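Local structure of methyltransferase (Streptococcus pyogenes, 2ESR) at residues 20-25 with 135-140; 28-33 with 101-106; 113-118 with 142-147; 130-135 with 149-154. The protein probably transfers methyl groups from S-adenosylmethionine to RNA, as do RsmD-type relatives of its family, which methylate a guanine of 16S ribosomal RNA. All blocks are in the same frame, centred on the assembly; numbering follows the deposited sequence.

In the fold
All four contacts gather on one Rossmann-like methyltransferase domain with a central mixed sheet. Strand 132-139 serves contacts 1 and 4, which share V135, and its neighbour, strand 101-106, serves contact 2. Contacts 1 and 2 join the sheet to helix 19-26 and the loop after it, whereas contact 3 lies on the other face, at helix 111-124. Contact 4 reaches both faces. The centres of contacts 2 and 3 are furthest apart, about 20 Å; those of 2 and 4, like 3 and 4, are about 12 Å apart. Along the chain, both segments of contact 2 fall between those of contact 1, while contacts 3 and 4 alternate; contact 1 ties the N-terminal helix to the C-terminal half.

Contact 1 of 4, residues 20-25 with 135-140; sequences GAIFNM and VCETDK
I22, on helix 19-26, turns both of its branches to strand 132-139. The longer one ends at the carboxylate of E137: CD1 of I22 lies 3.8 Å from OE2 of E137 and 4.1 Å from its CD. The shorter one is looser, with I22 CG2 4.4 Å from V135 CG1. The isoleucine divides its reach in this way because CG2 stands anti to the backbone N while CG1 lies beside that N (chi1 -67°), and CD1 then prolongs the CG1 branch in an extended line. E137 arrives at about a right angle to it. Its CG is anti to the backbone N (chi1 179°) and the chain stays extended to the carboxylate; the E137 side chain also touches V18 and D107. The methyl group of I22 therefore meets a charged group through van der Waals contact alone. In the Rossmann-like fold of class I methyltransferases, this is where a helix preceding the first strand of the core covers one face of the sheet. V135 and E137 point to that helix, whereas the intervening C136 is directed to the other face, where its CB packs against I115 of helix 111-124. Backbone bonds join V135 to V104 and L106, and E137 to L106, which fixes the strand beside 101-106. I22 is buried further by L45 of helix 44-51, V164 and Y159.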
loop_
_atom_site.group_PDB
_atom_site.type_symbol
_atom_site.label_atom_id
_atom_site.label_comp_id
_atom_site.label_asym_id
_atom_site.label_seq_id
_atom_site.Cartn_x
_atom_site.Cartn_y
_atom_site.Cartn_z
ATOM N N GLY A 20 6.484 5.915 -23.405
ATOM C CA GLY A 20 7.519 5.145 -24.067
ATOM C C GLY A 20 8.870 5.822 -23.927
ATOM O O GLY A 20 9.875 5.173 -23.636
ATOM N N ALA A 21 8.890 7.136 -24.126
ATOM C CA ALA A 21 10.118 7.917 -24.025
ATOM C C ALA A 21 10.653 7.892 -22.597
ATOM O O ALA A 21 11.833 7.635 -22.367
ATOM C CB ALA A 21 9.855 9.349 -24.452
ATOM N N ILE A 22 9.777 8.167 -21.638
ATOM C CA ILE A 22 10.172 8.169 -20.241
ATOM C C ILE A 22 10.781 6.829 -19.839
ATOM O O ILE A 22 11.869 6.774 -19.269
ATOM C CB ILE A 22 8.963 8.458 -19.328
ATOM C CG1 ILE A 22 8.482 9.894 -19.559
ATOM C CG2 ILE A 22 9.338 8.218 -17.869
ATOM C CD1 ILE A 22 7.248 10.274 -18.752
ATOM N N PHE A 23 10.088 5.742 -20.146
ATOM C CA PHE A 23 10.597 4.445 -19.749
ATOM C C PHE A 23 11.833 3.981 -20.488
ATOM O O PHE A 23 12.536 3.094 -20.011
ATOM C CB PHE A 23 9.470 3.414 -19.796
ATOM C CG PHE A 23 8.540 3.526 -18.625
ATOM C CD1 PHE A 23 8.920 3.030 -17.378
ATOM C CD2 PHE A 23 7.333 4.208 -18.737
ATOM C CE1 PHE A 23 8.117 3.212 -16.260
ATOM C CE2 PHE A 23 6.517 4.399 -17.621
ATOM C CZ PHE A 23 6.915 3.898 -16.376
ATOM N N ASN A 24 12.116 4.587 -21.638
ATOM C CA ASN A 24 13.324 4.230 -22.371
ATOM C C ASN A 24 14.489 4.901 -21.657
ATOM O O ASN A 24 15.645 4.507 -21.809
ATOM C CB ASN A 24 13.256 4.707 -23.825
ATOM C CG ASN A 24 12.390 3.817 -24.686
ATOM O OD1 ASN A 24 12.367 2.599 -24.502
ATOM N ND2 ASN A 24 11.683 4.413 -25.643
HETATM N N MSE A 25 14.168 5.915 -20.865
HETATM C CA MSE A 25 15.176 6.647 -20.108
HETATM C C MSE A 25 15.576 5.902 -18.844
HETATM O O MSE A 25 16.758 5.829 -18.500
HETATM C CB MSE A 25 14.642 8.013 -19.681
HETATM C CG MSE A 25 14.427 9.020 -20.777
HETATM SE SE MSE A 25 13.706 10.641 -19.995
HETATM C CE MSE A 25 15.215 11.154 -18.902
ATOM N N VAL A 135 11.962 10.218 -10.556
ATOM C CA VAL A 135 11.607 10.755 -11.860
ATOM C C VAL A 135 10.623 11.900 -11.763
ATOM O O VAL A 135 9.499 11.737 -11.284
ATOM C CB VAL A 135 10.998 9.643 -12.744
ATOM C CG1 VAL A 135 10.673 10.184 -14.113
ATOM C CG2 VAL A 135 11.975 8.479 -12.848
ATOM N N CYS A 136 11.051 13.057 -12.250
ATOM C CA CYS A 136 10.235 14.254 -12.213
ATOM C C CYS A 136 9.807 14.684 -13.602
ATOM O O CYS A 136 10.643 14.857 -14.480
ATOM C CB CYS A 136 11.021 15.396 -11.575
ATOM S SG CYS A 136 11.747 14.993 -9.973
ATOM N N GLU A 137 8.505 14.848 -13.801
ATOM C CA GLU A 137 8.004 15.310 -15.094
ATOM C C GLU A 137 7.447 16.700 -14.830
ATOM O O GLU A 137 6.616 16.886 -13.936
ATOM C CB GLU A 137 6.910 14.378 -15.628
ATOM C CG GLU A 137 6.343 14.828 -16.971
ATOM C CD GLU A 137 5.445 13.785 -17.611
ATOM O OE1 GLU A 137 4.660 13.145 -16.877
ATOM O OE2 GLU A 137 5.519 13.615 -18.848
ATOM N N THR A 138 7.917 17.680 -15.593
ATOM C CA THR A 138 7.491 19.067 -15.410
ATOM C C THR A 138 7.395 19.777 -16.752
ATOM O O THR A 138 7.658 19.185 -17.794
ATOM C CB THR A 138 8.524 19.847 -14.589
ATOM O OG1 THR A 138 9.722 19.992 -15.368
ATOM C CG2 THR A 138 8.866 19.101 -13.306
ATOM N N ASP A 139 7.012 21.051 -16.727
ATOM C CA ASP A 139 6.954 21.816 -17.965
ATOM C C ASP A 139 8.409 21.959 -18.396
ATOM O O ASP A 139 9.315 21.874 -17.565
ATOM C CB ASP A 139 6.335 23.199 -17.740
ATOM C CG ASP A 139 4.847 23.134 -17.435
ATOM O OD1 ASP A 139 4.206 22.106 -17.747
ATOM O OD2 ASP A 139 4.315 24.126 -16.897
ATOM N N LYS A 140 8.635 22.163 -19.688
ATOM C CA LYS A 140 9.989 22.285 -20.218
ATOM C C LYS A 140 10.777 23.446 -19.619
ATOM O O LYS A 140 11.995 23.360 -19.457
ATOM C CB LYS A 140 9.945 22.451 -21.740
ATOM C CG LYS A 140 9.203 23.698 -22.189
ATOM C CD LYS A 140 9.364 23.963 -23.683
ATOM C CE LYS A 140 8.779 22.849 -24.525
ATOM N NZ LYS A 140 8.837 23.190 -25.977
#

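Contact 2 of 4, residues 28-33 with 101-106; sequences PYFNGG and FDLVFL
The phenyl ring of F30 meets L103 at its para corner: CZ of F30 is 4.1 Å from L103 CD2, a methyl that approaches obliquely, neither squarely over a face nor in the ring plane. The two side chains run at about a right angle to each other. The same CZ packs against another ring, that of F23 on helix 19-26, at its CD1 atom. L103 reaches F30 because its CG is anti to the backbone N (chi1 177°), which carries the branched end out from the strand.

The second flat group, the carboxylate of D102, lies against the backbone of G33. D102 OD1 is 3.2 Å from G33 CA and 3.4 Å from G33 C, a close approach made possible where no side chain intervenes; G33 itself adopts a positive phi of 135°, a conformation that favours glycine. OD1 is held by a hydrogen bond from R34 N, and OD2 has a weaker one with S129 OG, so both carboxylate oxygens have partners. The chain turns a corner at D102, between F101 and L103.

The loop 28-33 thus links helix 19-26 to strand 34-38, the first strand of the Rossmann-like core, and is fastened beside strand 101-106 at D102 and L103. M54 touches F30, D102 and L103, I26 of helix 19-26 covers L103, and M133 and V135 of strand 132-139 flank L103 within the sheet.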
loop_
_atom_site.group_PDB
_atom_site.type_symbol
_atom_site.label_atom_id
_atom_site.label_comp_id
_atom_site.label_asym_id
_atom_site.label_seq_id
_atom_site.Cartn_x
_atom_site.Cartn_y
_atom_site.Cartn_z
ATOM N N PRO A 28 14.116 -0.071 -20.131
ATOM C CA PRO A 28 12.681 -0.155 -20.423
ATOM C C PRO A 28 11.946 -1.265 -19.675
ATOM O O PRO A 28 10.732 -1.394 -19.788
ATOM C CB PRO A 28 12.659 -0.361 -21.935
ATOM C CG PRO A 28 13.861 -1.200 -22.154
ATOM C CD PRO A 28 14.903 -0.519 -21.294
ATOM N N TYR A 29 12.689 -2.080 -18.935
ATOM C CA TYR A 29 12.088 -3.148 -18.144
ATOM C C TYR A 29 12.693 -3.084 -16.749
ATOM O O TYR A 29 13.758 -2.503 -16.559
ATOM C CB TYR A 29 12.360 -4.530 -18.766
ATOM C CG TYR A 29 13.828 -4.849 -18.924
ATOM C CD1 TYR A 29 14.547 -4.377 -20.020
ATOM C CD2 TYR A 29 14.511 -5.581 -17.954
ATOM C CE1 TYR A 29 15.908 -4.622 -20.148
ATOM C CE2 TYR A 29 15.879 -5.832 -18.070
ATOM C CZ TYR A 29 16.569 -5.348 -19.169
ATOM O OH TYR A 29 17.919 -5.574 -19.288
ATOM N N PHE A 30 12.014 -3.681 -15.775
ATOM C CA PHE A 30 12.499 -3.695 -14.399
ATOM C C PHE A 30 12.383 -5.113 -13.859
ATOM O O PHE A 30 11.537 -5.877 -14.310
ATOM C CB PHE A 30 11.652 -2.769 -13.520
ATOM C CG PHE A 30 11.493 -1.382 -14.063
ATOM C CD1 PHE A 30 12.507 -0.440 -13.925
ATOM C CD2 PHE A 30 10.320 -1.012 -14.711
ATOM C CE1 PHE A 30 12.350 0.851 -14.423
ATOM C CE2 PHE A 30 10.153 0.271 -15.213
ATOM C CZ PHE A 30 11.171 1.206 -15.067
ATOM N N ASN A 31 13.228 -5.467 -12.895
ATOM C CA ASN A 31 13.162 -6.798 -12.302
ATOM C C ASN A 31 12.634 -6.754 -10.868
ATOM O O ASN A 31 13.255 -7.284 -9.949
ATOM C CB ASN A 31 14.533 -7.476 -12.330
ATOM C CG ASN A 31 14.929 -7.919 -13.721
ATOM O OD1 ASN A 31 15.430 -7.131 -14.518
ATOM N ND2 ASN A 31 14.691 -9.188 -14.024
ATOM N N GLY A 32 11.480 -6.118 -10.691
ATOM C CA GLY A 32 10.879 -6.023 -9.372
ATOM C C GLY A 32 11.253 -4.762 -8.614
ATOM O O GLY A 32 12.191 -4.057 -8.989
ATOM N N GLY A 33 10.521 -4.487 -7.538
ATOM C CA GLY A 33 10.791 -3.306 -6.734
ATOM C C GLY A 33 9.517 -2.560 -6.386
ATOM O O GLY A 33 8.450 -2.882 -6.911
ATOM N N PHE A 101 11.661 2.751 -1.286
ATOM C CA PHE A 101 11.095 2.766 -2.627
ATOM C C PHE A 101 12.206 2.829 -3.654
ATOM O O PHE A 101 13.171 3.563 -3.486
ATOM C CB PHE A 101 10.151 3.952 -2.771
ATOM C CG PHE A 101 8.883 3.788 -1.989
ATOM C CD1 PHE A 101 7.847 3.015 -2.495
ATOM C CD2 PHE A 101 8.750 4.345 -0.723
ATOM C CE1 PHE A 101 6.691 2.792 -1.750
ATOM C CE2 PHE A 101 7.594 4.128 0.032
ATOM C CZ PHE A 101 6.566 3.350 -0.484
ATOM N N ASP A 102 12.059 2.045 -4.715
ATOM C CA ASP A 102 13.066 1.966 -5.766
ATOM C C ASP A 102 12.844 2.939 -6.913
ATOM O O ASP A 102 13.792 3.328 -7.606
ATOM C CB ASP A 102 13.108 0.539 -6.306
ATOM C CG ASP A 102 13.246 -0.492 -5.201
ATOM O OD1 ASP A 102 12.232 -1.121 -4.826
ATOM O OD2 ASP A 102 14.369 -0.660 -4.696
ATOM N N LEU A 103 11.594 3.337 -7.111
ATOM C CA LEU A 103 11.251 4.252 -8.187
ATOM C C LEU A 103 10.168 5.199 -7.683
ATOM O O LEU A 103 9.125 4.767 -7.202
ATOM C CB LEU A 103 10.747 3.457 -9.398
ATOM C CG LEU A 103 10.243 4.203 -10.644
ATOM C CD1 LEU A 103 11.330 5.141 -11.188
ATOM C CD2 LEU A 103 9.848 3.175 -11.709
ATOM N N VAL A 104 10.427 6.493 -7.786
ATOM C CA VAL A 104 9.480 7.486 -7.321
ATOM C C VAL A 104 9.125 8.424 -8.465
ATOM O O VAL A 104 10.006 8.916 -9.160
ATOM C CB VAL A 104 10.093 8.311 -6.158
ATOM C CG1 VAL A 104 9.105 9.361 -5.673
ATOM C CG2 VAL A 104 10.479 7.379 -5.010
ATOM N N PHE A 105 7.833 8.644 -8.669
ATOM C CA PHE A 105 7.377 9.554 -9.708
ATOM C C PHE A 105 6.827 10.805 -9.045
ATOM O O PHE A 105 5.997 10.713 -8.135
ATOM C CB PHE A 105 6.291 8.902 -10.566
ATOM C CG PHE A 105 6.808 7.824 -11.478
ATOM C CD1 PHE A 105 7.663 8.138 -12.522
ATOM C CD2 PHE A 105 6.465 6.493 -11.270
ATOM C CE1 PHE A 105 8.179 7.134 -13.352
ATOM C CE2 PHE A 105 6.972 5.481 -12.092
ATOM C CZ PHE A 105 7.832 5.803 -13.135
ATOM N N LEU A 106 7.287 11.970 -9.502
ATOM C CA LEU A 106 6.846 13.245 -8.941
ATOM C C LEU A 106 6.450 14.222 -10.039
ATOM O O LEU A 106 7.266 14.582 -10.887
ATOM C CB LEU A 106 7.960 13.899 -8.114
ATOM C CG LEU A 106 8.609 13.157 -6.947
ATOM C CD1 LEU A 106 9.632 14.089 -6.292
ATOM C CD2 LEU A 106 7.557 12.728 -5.923
#

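Contact 3 of 4, residues 113-118 with 142-147; sequences ETIVAT and VLLPKE
The CD1 methyl of I115 points into the fork of L144, 4.0 Å from both L144 CD1 and L144 CD2, so it faces the whole branched end of the leucine, and the side chains cross at about a right angle. The contact belongs to the beta-alpha-beta unit of the Rossmann-like fold in which helix 111-124 connects parallel strands 101-106 and 132-139; the loop following the second strand bends back over that helix. One residue on, V116 CG2 rests on the proline ring of P145, 3.9 Å from CG and 4.0 Å from CD. This branch of the valine lies beside the backbone N, with CG1 taking the place anti to it (chi1 174°).

Behind this first shell, I115 CD1 also packs against the CG2 methyl of T138 on strand 132-139. L144 is backed by T165 and Y167 of strand 162-169, and P145 O accepts a hydrogen bond from Y167 OH, which secures the loop. The helix is tied at its start by T114 OG1, bonded to P109 O and Y110 O in the DPPY sequence, a motif found in many amino-directed methyltransferases. T114 O in turn takes two donors from opposite faces of its carbonyl plane, T118 N at 2.8 Å and T118 OG1 at 2.7 Å.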
loop_
_atom_site.group_PDB
_atom_site.type_symbol
_atom_site.label_atom_id
_atom_site.label_comp_id
_atom_site.label_asym_id
_atom_site.label_seq_id
_atom_site.Cartn_x
_atom_site.Cartn_y
_atom_site.Cartn_z
ATOM N N GLU A 113 9.234 24.123 -6.512
ATOM C CA GLU A 113 9.151 24.212 -5.054
ATOM C C GLU A 113 8.818 22.877 -4.402
ATOM O O GLU A 113 9.468 22.452 -3.447
ATOM C CB GLU A 113 8.063 25.200 -4.627
ATOM C CG GLU A 113 8.246 26.629 -5.071
ATOM C CD GLU A 113 9.400 27.320 -4.382
ATOM O OE1 GLU A 113 9.832 26.852 -3.303
ATOM O OE2 GLU A 113 9.864 28.345 -4.917
ATOM N N THR A 114 7.781 22.225 -4.911
ATOM C CA THR A 114 7.333 20.968 -4.332
ATOM C C THR A 114 8.283 19.803 -4.581
ATOM O O THR A 114 8.433 18.922 -3.729
ATOM C CB THR A 114 5.944 20.611 -4.854
ATOM O OG1 THR A 114 5.063 21.714 -4.620
ATOM C CG2 THR A 114 5.410 19.385 -4.132
ATOM N N ILE A 115 8.915 19.779 -5.745
ATOM C CA ILE A 115 9.849 18.693 -6.027
ATOM C C ILE A 115 10.993 18.732 -5.018
ATOM O O ILE A 115 11.348 17.712 -4.432
ATOM C CB ILE A 115 10.385 18.788 -7.460
ATOM C CG1 ILE A 115 9.279 18.349 -8.427
ATOM C CG2 ILE A 115 11.641 17.937 -7.626
ATOM C CD1 ILE A 115 9.656 18.472 -9.887
ATOM N N VAL A 116 11.552 19.914 -4.787
ATOM C CA VAL A 116 12.650 20.031 -3.831
ATOM C C VAL A 116 12.200 19.645 -2.414
ATOM O O VAL A 116 12.845 18.837 -1.740
ATOM C CB VAL A 116 13.220 21.469 -3.828
ATOM C CG1 VAL A 116 14.267 21.620 -2.730
ATOM C CG2 VAL A 116 13.843 21.775 -5.183
ATOM N N ALA A 117 11.084 20.205 -1.965
ATOM C CA ALA A 117 10.596 19.906 -0.627
ATOM C C ALA A 117 10.281 18.420 -0.467
ATOM O O ALA A 117 10.576 17.828 0.568
ATOM C CB ALA A 117 9.348 20.733 -0.332
ATOM N N THR A 118 9.687 17.819 -1.494
ATOM C CA THR A 118 9.319 16.410 -1.408
ATOM C C THR A 118 10.529 15.483 -1.370
ATOM O O THR A 118 10.561 14.544 -0.582
ATOM C CB THR A 118 8.377 16.015 -2.565
ATOM O OG1 THR A 118 7.196 16.827 -2.496
ATOM C CG2 THR A 118 7.972 14.546 -2.460
ATOM N N VAL A 142 10.567 24.675 -16.526
ATOM C CA VAL A 142 10.911 24.510 -15.117
ATOM C C VAL A 142 12.377 24.116 -14.957
ATOM O O VAL A 142 12.835 23.134 -15.538
ATOM C CB VAL A 142 10.037 23.427 -14.439
ATOM C CG1 VAL A 142 10.532 23.168 -13.023
ATOM C CG2 VAL A 142 8.589 23.879 -14.401
ATOM N N LEU A 143 13.114 24.894 -14.177
ATOM C CA LEU A 143 14.520 24.607 -13.942
ATOM C C LEU A 143 14.675 23.994 -12.555
ATOM O O LEU A 143 14.274 24.585 -11.559
ATOM C CB LEU A 143 15.346 25.889 -14.055
ATOM C CG LEU A 143 15.308 26.541 -15.440
ATOM C CD1 LEU A 143 16.091 27.844 -15.418
ATOM C CD2 LEU A 143 15.884 25.575 -16.472
ATOM N N LEU A 144 15.241 22.797 -12.500
ATOM C CA LEU A 144 15.436 22.117 -11.234
ATOM C C LEU A 144 16.914 22.144 -10.851
ATOM O O LEU A 144 17.788 22.156 -11.712
ATOM C CB LEU A 144 14.938 20.674 -11.330
ATOM C CG LEU A 144 13.447 20.502 -11.656
ATOM C CD1 LEU A 144 13.142 19.019 -11.808
ATOM C CD2 LEU A 144 12.589 21.110 -10.551
ATOM N N PRO A 145 17.206 22.135 -9.545
ATOM C CA PRO A 145 18.593 22.167 -9.075
ATOM C C PRO A 145 19.355 20.873 -9.348
ATOM O O PRO A 145 18.777 19.783 -9.348
ATOM C CB PRO A 145 18.435 22.453 -7.588
ATOM C CG PRO A 145 17.191 21.703 -7.254
ATOM C CD PRO A 145 16.267 22.028 -8.413
ATOM N N LYS A 146 20.656 20.998 -9.580
ATOM C CA LYS A 146 21.476 19.825 -9.853
ATOM C C LYS A 146 21.520 18.864 -8.680
ATOM O O LYS A 146 21.661 17.656 -8.865
ATOM C CB LYS A 146 22.897 20.237 -10.237
ATOM C CG LYS A 146 23.007 20.742 -11.666
ATOM C CD LYS A 146 24.459 20.816 -12.112
ATOM C CE LYS A 146 24.569 21.193 -13.584
ATOM N NZ LYS A 146 25.991 21.277 -14.028
ATOM N N GLU A 147 21.405 19.399 -7.472
ATOM C CA GLU A 147 21.425 18.564 -6.281
ATOM C C GLU A 147 20.303 18.895 -5.309
ATOM O O GLU A 147 19.949 20.057 -5.111
ATOM C CB GLU A 147 22.770 18.695 -5.554
ATOM C CG GLU A 147 23.940 18.048 -6.272
ATOM C CD GLU A 147 25.262 18.262 -5.551
ATOM O OE1 GLU A 147 26.284 17.715 -6.015
ATOM O OE2 GLU A 147 25.280 18.974 -4.522
#

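Contact 4 of 4, residues 130-135 with 149-154; sequences EQVMVV and ATLGIW
M133, a selenomethionine, leans on W154 through its selenium, and its atoms meet different neighbours in turn. CB lies next to the CD1 methyl of L103. CG, anti to the carbonyl carbon (chi1 -79°), leads the chain on, and M133 SE stops 4.0 Å from W154 CZ3. This is a Met-aromatic contact of oblique type: SE is 5.1 Å from the centroid of the six-membered ring of W154 and 59° off its normal. A bend at chi3 (-73°) then turns the terminal CE to the ring of F30. L151 completes the contact from the other segment: L151 CD2 meets V134 CG2 at 3.7 Å and, more loosely, V132 CG1 at 4.5 Å, the leucine lying about perpendicular to V134.

Strands 132-135 and 151-154 are not sheet neighbours; their axes pass 9.0 Å apart, and strand 162-169 comes between them in the sheet, bonded to V134 through Y167. V134 and L151 face helix 111-124, where both touch I119. M133 and W154 occupy the other face, near the loop after helix 19-26, with H175 of the C-terminal histidine run, presumably a tag, touching both.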
loop_
_atom_site.group_PDB
_atom_site.type_symbol
_atom_site.label_atom_id
_atom_site.label_comp_id
_atom_site.label_asym_id
_atom_site.label_seq_id
_atom_site.Cartn_x
_atom_site.Cartn_y
_atom_site.Cartn_z
ATOM N N GLU A 130 18.853 2.640 -1.982
ATOM C CA GLU A 130 20.183 3.077 -2.388
ATOM C C GLU A 130 20.193 3.396 -3.881
ATOM O O GLU A 130 20.722 4.426 -4.313
ATOM C CB GLU A 130 21.201 1.967 -2.106
ATOM C CG GLU A 130 21.440 1.689 -0.635
ATOM C CD GLU A 130 22.300 2.753 0.023
ATOM O OE1 GLU A 130 21.895 3.936 0.021
ATOM O OE2 GLU A 130 23.384 2.403 0.542
ATOM N N GLN A 131 19.589 2.506 -4.660
ATOM C CA GLN A 131 19.549 2.635 -6.118
ATOM C C GLN A 131 18.285 3.288 -6.650
ATOM O O GLN A 131 17.874 3.047 -7.785
ATOM C CB GLN A 131 19.701 1.252 -6.747
ATOM C CG GLN A 131 21.030 0.595 -6.439
ATOM C CD GLN A 131 22.192 1.415 -6.948
ATOM O OE1 GLN A 131 22.219 1.806 -8.115
ATOM N NE2 GLN A 131 23.162 1.685 -6.077
ATOM N N VAL A 132 17.677 4.139 -5.834
ATOM C CA VAL A 132 16.447 4.807 -6.235
ATOM C C VAL A 132 16.582 5.720 -7.452
ATOM O O VAL A 132 17.645 6.290 -7.718
ATOM C CB VAL A 132 15.891 5.672 -5.071
ATOM C CG1 VAL A 132 16.785 6.871 -4.852
ATOM C CG2 VAL A 132 14.466 6.120 -5.358
HETATM N N MSE A 133 15.489 5.835 -8.194
HETATM C CA MSE A 133 15.406 6.750 -9.312
HETATM C C MSE A 133 14.178 7.605 -8.986
HETATM O O MSE A 133 13.072 7.072 -8.809
HETATM C CB MSE A 133 15.196 6.012 -10.636
HETATM C CG MSE A 133 16.467 5.404 -11.186
HETATM SE SE MSE A 133 16.112 4.637 -12.910
HETATM C CE MSE A 133 15.122 3.108 -12.344
ATOM N N VAL A 134 14.382 8.912 -8.838
ATOM C CA VAL A 134 13.279 9.837 -8.580
ATOM C C VAL A 134 13.063 10.566 -9.904
ATOM O O VAL A 134 13.882 11.397 -10.333
ATOM C CB VAL A 134 13.611 10.844 -7.456
ATOM C CG1 VAL A 134 12.427 11.789 -7.242
ATOM C CG2 VAL A 134 13.887 10.094 -6.160
ATOM N N VAL A 135 11.962 10.218 -10.556
ATOM C CA VAL A 135 11.607 10.755 -11.860
ATOM C C VAL A 135 10.623 11.900 -11.763
ATOM O O VAL A 135 9.499 11.737 -11.284
ATOM C CB VAL A 135 10.998 9.643 -12.744
ATOM C CG1 VAL A 135 10.673 10.184 -14.113
ATOM C CG2 VAL A 135 11.975 8.479 -12.848
ATOM N N ALA A 149 19.266 17.370 -1.443
ATOM C CA ALA A 149 19.614 16.439 -0.378
ATOM C C ALA A 149 20.818 15.622 -0.852
ATOM O O ALA A 149 21.801 16.181 -1.324
ATOM C CB ALA A 149 18.427 15.522 -0.069
ATOM N N THR A 150 20.730 14.301 -0.748
ATOM C CA THR A 150 21.828 13.441 -1.171
ATOM C C THR A 150 21.721 13.026 -2.634
ATOM O O THR A 150 22.532 12.243 -3.125
ATOM C CB THR A 150 21.876 12.166 -0.321
ATOM O OG1 THR A 150 20.668 11.419 -0.519
ATOM C CG2 THR A 150 22.003 12.518 1.149
ATOM N N LEU A 151 20.729 13.558 -3.337
ATOM C CA LEU A 151 20.539 13.189 -4.730
ATOM C C LEU A 151 21.065 14.200 -5.736
ATOM O O LEU A 151 21.264 15.377 -5.420
ATOM C CB LEU A 151 19.059 12.922 -5.010
ATOM C CG LEU A 151 18.404 11.766 -4.252
ATOM C CD1 LEU A 151 18.087 12.192 -2.822
ATOM C CD2 LEU A 151 17.129 11.355 -4.972
ATOM N N GLY A 152 21.288 13.716 -6.956
ATOM C CA GLY A 152 21.780 14.561 -8.025
ATOM C C GLY A 152 21.144 14.175 -9.347
ATOM O O GLY A 152 20.729 13.030 -9.530
ATOM N N ILE A 153 21.069 15.118 -10.277
ATOM C CA ILE A 153 20.473 14.831 -11.576
ATOM C C ILE A 153 21.328 13.863 -12.375
ATOM O O ILE A 153 22.517 14.100 -12.604
ATOM C CB ILE A 153 20.272 16.111 -12.415
ATOM C CG1 ILE A 153 19.267 17.038 -11.723
ATOM C CG2 ILE A 153 19.785 15.742 -13.810
ATOM C CD1 ILE A 153 19.044 18.368 -12.442
ATOM N N TRP A 154 20.707 12.770 -12.795
ATOM C CA TRP A 154 21.371 11.744 -13.583
ATOM C C TRP A 154 21.082 11.985 -15.055
ATOM O O TRP A 154 21.992 11.992 -15.886
ATOM C CB TRP A 154 20.869 10.362 -13.157
ATOM C CG TRP A 154 21.280 9.243 -14.056
ATOM C CD1 TRP A 154 22.541 8.966 -14.507
ATOM C CD2 TRP A 154 20.429 8.223 -14.588
ATOM N NE1 TRP A 154 22.527 7.831 -15.287
ATOM C CE2 TRP A 154 21.244 7.356 -15.351
ATOM C CE3 TRP A 154 19.057 7.955 -14.491
ATOM C CZ2 TRP A 154 20.729 6.240 -16.017
ATOM C CZ3 TRP A 154 18.545 6.845 -15.154
ATOM C CH2 TRP A 154 19.385 6.000 -15.907
#